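Local coordinates for substrate binding periplasmic protein (Ralstonia solanacearum, PDB 3LOP) that binds leucine in its cleft and probably serves as a periplasmic substrate-binding protein that delivers amino acids for uptake, at residues F201-R214 / G227-G241. Residues are numbered along the deposited sequence; the frame is centred on the assembly and turned at random.
Sequences FLGATAEPAAQFVR and GLSSIDPGILQKVAG. With LEU (leucine), chain B.
Leu202 and Gly227 face each other as a parallel bridge at the edge of the four-stranded parallel sheet in one lobe of this periplasmic binding protein fold, and the two strand-to-helix loops that follow reach the leucine pocket. Leu228 N donates a weak but nearly straight bond to Leu202 O (3.3 Å) where the chain leaves strand 224-227; Leu202 O also takes a weak bond from Ala204 N, across the inverse gamma turn centred on Gly203. Beside it, Leu228 CD2 meets the edge of the Phe201 ring in plane, 3.5 Å from CZ, while Gly227 CA lies over one face near the rim.

Ala204 O is satisfied by Ser230 OG at 2.7 Å; the donor is tilted 27° from the carbonyl plane. With chi1 at 50°, OG sits between the backbone N and the carbonyl carbon of Ser230, where it meets this oxygen. Next to the bond, Ser230 CB and Thr205 CG2 touch the bound leucine. A water joins both loops to the ligand: it accepts from Ala206 N (2.9 Å), at the start of helix 206-218, and is within donating distance of Ser230 O and the leucine carboxylate O.

Behind these polar contacts, Ile231 CD1 packs on Ala209 CB, and Leu236 CD1 lies 3.5 Å from Ala210 CA. The helix segments 206-214 and 233-240 cross at -46° with axes 8.5 Å apart, a close approach lined by Ala210 and Ala240. Asp232 OD1 caps helix 233-240 through Gly234 N, while its OD2 accepts from Arg285 N, linking the cap to Arg285, whose side chain hydrogen-bonds the bound leucine.

At the far end, Val239 O takes Arg214 NH2 (2.8 Å) and, weakly, NE, close to the guanidinium plane, whereas Ala240 O lies over the face, 3.2 Å from Arg214 CZ, without a hydrogen bond.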
loop_
_atom_site.group_PDB
_atom_site.type_symbol
_atom_site.label_atom_id
_atom_site.label_comp_id
_atom_site.label_asym_id
_atom_site.label_seq_id
_atom_site.Cartn_x
_atom_site.Cartn_y
_atom_site.Cartn_z
ATOM N N PHE A 201 -1.661 15.257 9.772
ATOM C CA PHE A 201 -1.456 13.884 9.340
ATOM C C PHE A 201 -2.517 13.532 8.304
ATOM O O PHE A 201 -3.705 13.788 8.505
ATOM C CB PHE A 201 -1.552 12.950 10.544
ATOM C CG PHE A 201 -1.268 11.514 10.222
ATOM C CD1 PHE A 201 -2.276 10.677 9.759
ATOM C CD2 PHE A 201 0.017 11.004 10.367
ATOM C CE1 PHE A 201 -2.008 9.347 9.443
ATOM C CE2 PHE A 201 0.296 9.677 10.054
ATOM C CZ PHE A 201 -0.720 8.848 9.591
ATOM N N LEU A 202 -2.082 12.952 7.190
ATOM C CA LEU A 202 -3.002 12.592 6.119
ATOM C C LEU A 202 -3.378 11.113 6.097
ATOM O O LEU A 202 -2.602 10.269 5.646
ATOM C CB LEU A 202 -2.402 12.981 4.764
ATOM C CG LEU A 202 -1.838 14.400 4.635
ATOM C CD1 LEU A 202 -1.230 14.572 3.250
ATOM C CD2 LEU A 202 -2.936 15.434 4.880
ATOM N N GLY A 203 -4.570 10.811 6.601
ATOM C CA GLY A 203 -5.065 9.444 6.592
ATOM C C GLY A 203 -5.967 9.394 5.379
ATOM O O GLY A 203 -7.190 9.284 5.491
ATOM N N ALA A 204 -5.344 9.482 4.210
ATOM C CA ALA A 204 -6.068 9.525 2.952
ATOM C C ALA A 204 -5.380 8.781 1.823
ATOM O O ALA A 204 -4.287 8.235 1.984
ATOM C CB ALA A 204 -6.258 10.976 2.549
ATOM N N THR A 205 -6.046 8.768 0.674
ATOM C CA THR A 205 -5.513 8.130 -0.517
ATOM C C THR A 205 -4.776 9.185 -1.338
ATOM O O THR A 205 -4.843 10.377 -1.041
ATOM C CB THR A 205 -6.637 7.484 -1.345
ATOM O OG1 THR A 205 -7.668 8.448 -1.588
ATOM C CG2 THR A 205 -7.226 6.295 -0.589
ATOM N N ALA A 206 -4.077 8.736 -2.374
ATOM C CA ALA A 206 -3.270 9.608 -3.216
ATOM C C ALA A 206 -3.880 10.905 -3.742
ATOM O O ALA A 206 -3.347 11.986 -3.479
ATOM C CB ALA A 206 -2.705 8.799 -4.381
ATOM N N GLU A 207 -4.985 10.809 -4.477
ATOM C CA GLU A 207 -5.595 12.002 -5.061
ATOM C C GLU A 207 -6.077 13.037 -4.048
ATOM O O GLU A 207 -5.736 14.214 -4.158
ATOM C CB GLU A 207 -6.732 11.619 -6.012
ATOM C CG GLU A 207 -7.308 12.816 -6.760
ATOM C CD GLU A 207 -8.279 12.423 -7.857
ATOM O OE1 GLU A 207 -9.275 11.731 -7.559
ATOM O OE2 GLU A 207 -8.048 12.814 -9.020
ATOM N N PRO A 208 -6.891 12.627 -3.061
ATOM C CA PRO A 208 -7.334 13.634 -2.093
ATOM C C PRO A 208 -6.156 14.219 -1.313
ATOM O O PRO A 208 -6.144 15.403 -0.986
ATOM C CB PRO A 208 -8.320 12.864 -1.208
ATOM C CG PRO A 208 -7.905 11.426 -1.368
ATOM C CD PRO A 208 -7.571 11.341 -2.833
ATOM N N ALA A 209 -5.158 13.391 -1.027
ATOM C CA ALA A 209 -3.986 13.870 -0.304
ATOM C C ALA A 209 -3.292 14.963 -1.117
ATOM O O ALA A 209 -2.940 16.015 -0.583
ATOM C CB ALA A 209 -3.015 12.718 -0.043
ATOM N N ALA A 210 -3.104 14.707 -2.408
ATOM C CA ALA A 210 -2.449 15.663 -3.295
ATOM C C ALA A 210 -3.230 16.969 -3.398
ATOM O O ALA A 210 -2.653 18.055 -3.310
ATOM C CB ALA A 210 -2.269 15.051 -4.678
ATOM N N GLN A 211 -4.543 16.867 -3.583
ATOM C CA GLN A 211 -5.374 18.057 -3.686
ATOM C C GLN A 211 -5.367 18.835 -2.376
ATOM O O GLN A 211 -5.305 20.066 -2.379
ATOM C CB GLN A 211 -6.802 17.680 -4.075
ATOM C CG GLN A 211 -6.920 17.229 -5.520
ATOM C CD GLN A 211 -6.604 18.344 -6.499
ATOM O OE1 GLN A 211 -6.396 18.101 -7.687
ATOM N NE2 GLN A 211 -6.577 19.579 -6.005
ATOM N N PHE A 212 -5.420 18.124 -1.254
ATOM C CA PHE A 212 -5.399 18.802 0.033
ATOM C C PHE A 212 -4.081 19.554 0.211
ATOM O O PHE A 212 -4.069 20.730 0.569
ATOM C CB PHE A 212 -5.558 17.807 1.188
ATOM C CG PHE A 212 -5.471 18.454 2.539
ATOM C CD1 PHE A 212 -6.606 18.976 3.151
ATOM C CD2 PHE A 212 -4.238 18.614 3.166
ATOM C CE1 PHE A 212 -6.510 19.658 4.366
ATOM C CE2 PHE A 212 -4.131 19.292 4.377
ATOM C CZ PHE A 212 -5.271 19.816 4.978
ATOM N N VAL A 213 -2.968 18.872 -0.037
ATOM C CA VAL A 213 -1.659 19.495 0.116
ATOM C C VAL A 213 -1.481 20.724 -0.774
ATOM O O VAL A 213 -1.042 21.773 -0.300
ATOM C CB VAL A 213 -0.523 18.482 -0.165
ATOM C CG1 VAL A 213 0.827 19.181 -0.146
ATOM C CG2 VAL A 213 -0.547 17.388 0.891
ATOM N N ARG A 214 -1.827 20.607 -2.053
ATOM C CA ARG A 214 -1.684 21.739 -2.963
ATOM C C ARG A 214 -2.498 22.943 -2.501
ATOM O O ARG A 214 -1.983 24.059 -2.425
ATOM C CB ARG A 214 -2.114 21.355 -4.385
ATOM C CG ARG A 214 -2.050 22.523 -5.374
ATOM C CD ARG A 214 -2.551 22.144 -6.766
ATOM N NE ARG A 214 -1.576 21.387 -7.548
ATOM C CZ ARG A 214 -0.442 21.886 -8.031
ATOM N NH1 ARG A 214 -0.121 23.155 -7.816
ATOM N NH2 ARG A 214 0.371 21.118 -8.746
ATOM N N GLY A 227 1.985 11.598 6.279
ATOM C CA GLY A 227 0.863 10.735 5.962
ATOM C C GLY A 227 1.213 9.272 5.813
ATOM O O GLY A 227 2.383 8.889 5.850
ATOM N N LEU A 228 0.177 8.456 5.642
ATOM C CA LEU A 228 0.322 7.010 5.493
ATOM C C LEU A 228 0.938 6.586 4.162
ATOM O O LEU A 228 0.952 7.351 3.197
ATOM C CB LEU A 228 -1.045 6.339 5.643
ATOM C CG LEU A 228 -1.709 6.436 7.018
ATOM C CD1 LEU A 228 -3.122 5.864 6.946
ATOM C CD2 LEU A 228 -0.876 5.692 8.046
ATOM N N SER A 229 1.426 5.347 4.121
ATOM C CA SER A 229 2.049 4.788 2.921
ATOM C C SER A 229 1.049 4.587 1.785
ATOM O O SER A 229 1.401 4.100 0.708
ATOM C CB SER A 229 2.739 3.464 3.251
ATOM O OG SER A 229 1.807 2.503 3.706
ATOM N N SER A 230 -0.203 4.949 2.038
ATOM C CA SER A 230 -1.241 4.861 1.023
ATOM C C SER A 230 -1.026 6.035 0.067
ATOM O O SER A 230 -1.642 6.114 -0.995
ATOM C CB SER A 230 -2.621 4.962 1.676
ATOM O OG SER A 230 -2.691 6.080 2.549
ATOM N N ILE A 231 -0.141 6.945 0.466
ATOM C CA ILE A 231 0.183 8.127 -0.325
ATOM C C ILE A 231 1.609 8.041 -0.872
ATOM O O ILE A 231 2.576 8.265 -0.148
ATOM C CB ILE A 231 0.063 9.396 0.533
ATOM C CG1 ILE A 231 -1.354 9.494 1.107
ATOM C CG2 ILE A 231 0.400 10.627 -0.303
ATOM C CD1 ILE A 231 -1.495 10.491 2.239
ATOM N N ASP A 232 1.733 7.712 -2.152
ATOM C CA ASP A 232 3.038 7.603 -2.796
ATOM C C ASP A 232 3.634 9.012 -2.884
ATOM O O ASP A 232 3.072 9.886 -3.543
ATOM C CB ASP A 232 2.857 7.016 -4.199
ATOM C CG ASP A 232 4.170 6.663 -4.862
ATOM O OD1 ASP A 232 5.104 7.489 -4.811
ATOM O OD2 ASP A 232 4.260 5.561 -5.444
ATOM N N PRO A 233 4.780 9.252 -2.223
ATOM C CA PRO A 233 5.385 10.589 -2.273
ATOM C C PRO A 233 5.763 11.049 -3.677
ATOM O O PRO A 233 5.840 12.250 -3.945
ATOM C CB PRO A 233 6.593 10.458 -1.346
ATOM C CG PRO A 233 6.969 9.019 -1.492
ATOM C CD PRO A 233 5.630 8.319 -1.462
ATOM N N GLY A 234 6.003 10.092 -4.566
ATOM C CA GLY A 234 6.356 10.429 -5.932
ATOM C C GLY A 234 5.158 11.038 -6.625
ATOM O O GLY A 234 5.264 12.065 -7.294
ATOM N N ILE A 235 4.006 10.400 -6.455
ATOM C CA ILE A 235 2.766 10.877 -7.050
ATOM C C ILE A 235 2.354 12.190 -6.391
ATOM O O ILE A 235 1.903 13.123 -7.058
ATOM C CB ILE A 235 1.626 9.863 -6.847
ATOM C CG1 ILE A 235 2.021 8.508 -7.436
ATOM C CG2 ILE A 235 0.349 10.382 -7.489
ATOM C CD1 ILE A 235 0.993 7.418 -7.204
ATOM N N LEU A 236 2.518 12.258 -5.076
ATOM C CA LEU A 236 2.151 13.447 -4.320
ATOM C C LEU A 236 2.844 14.709 -4.827
ATOM O O LEU A 236 2.191 15.720 -5.085
ATOM C CB LEU A 236 2.466 13.242 -2.834
ATOM C CG LEU A 236 2.092 14.371 -1.870
ATOM C CD1 LEU A 236 0.591 14.604 -1.902
ATOM C CD2 LEU A 236 2.529 14.010 -0.459
ATOM N N GLN A 237 4.161 14.656 -4.980
ATOM C CA GLN A 237 4.884 15.834 -5.442
ATOM C C GLN A 237 4.555 16.182 -6.891
ATOM O O GLN A 237 4.574 17.349 -7.273
ATOM C CB GLN A 237 6.396 15.650 -5.253
ATOM C CG GLN A 237 7.046 14.588 -6.109
ATOM C CD GLN A 237 8.513 14.406 -5.761
ATOM O OE1 GLN A 237 8.858 13.693 -4.817
ATOM N NE2 GLN A 237 9.383 15.068 -6.510
ATOM N N LYS A 238 4.233 15.174 -7.694
ATOM C CA LYS A 238 3.888 15.406 -9.093
ATOM C C LYS A 238 2.566 16.158 -9.224
ATOM O O LYS A 238 2.471 17.155 -9.942
ATOM C CB LYS A 238 3.791 14.072 -9.841
ATOM C CG LYS A 238 3.111 14.161 -11.206
ATOM C CD LYS A 238 3.865 15.071 -12.165
ATOM C CE LYS A 238 5.243 14.520 -12.488
ATOM N NZ LYS A 238 5.972 15.382 -13.458
ATOM N N VAL A 239 1.550 15.680 -8.517
ATOM C CA VAL A 239 0.226 16.285 -8.569
ATOM C C VAL A 239 0.079 17.566 -7.751
ATOM O O VAL A 239 -0.497 18.544 -8.224
ATOM C CB VAL A 239 -0.847 15.271 -8.117
ATOM C CG1 VAL A 239 -2.230 15.899 -8.185
ATOM C CG2 VAL A 239 -0.780 14.030 -8.998
ATOM N N ALA A 240 0.600 17.568 -6.528
ATOM C CA ALA A 240 0.489 18.741 -5.665
ATOM C C ALA A 240 1.559 19.796 -5.927
ATOM O O ALA A 240 1.376 20.968 -5.594
ATOM C CB ALA A 240 0.531 18.317 -4.202
ATOM N N GLY A 241 2.672 19.378 -6.518
ATOM C CA GLY A 241 3.752 20.306 -6.796
ATOM C C GLY A 241 4.787 20.285 -5.690
ATOM O O GLY A 241 4.442 20.295 -4.505
HETATM N N LEU B . -5.340 0.680 -0.024
HETATM C CA LEU B . -5.592 2.141 -0.164
HETATM C C LEU B . -4.460 2.793 -0.935
HETATM O O LEU B . -4.694 3.890 -1.478
HETATM C CB LEU B . -5.697 2.767 1.215
HETATM C CG LEU B . -6.647 1.884 2.016
HETATM C CD1 LEU B . -6.186 1.750 3.398
HETATM C CD2 LEU B . -8.016 2.433 1.959
HETATM O OXT LEU B . -3.359 2.198 -0.978
HETATM O O HOH W 1 -3.699 5.894 -2.868
#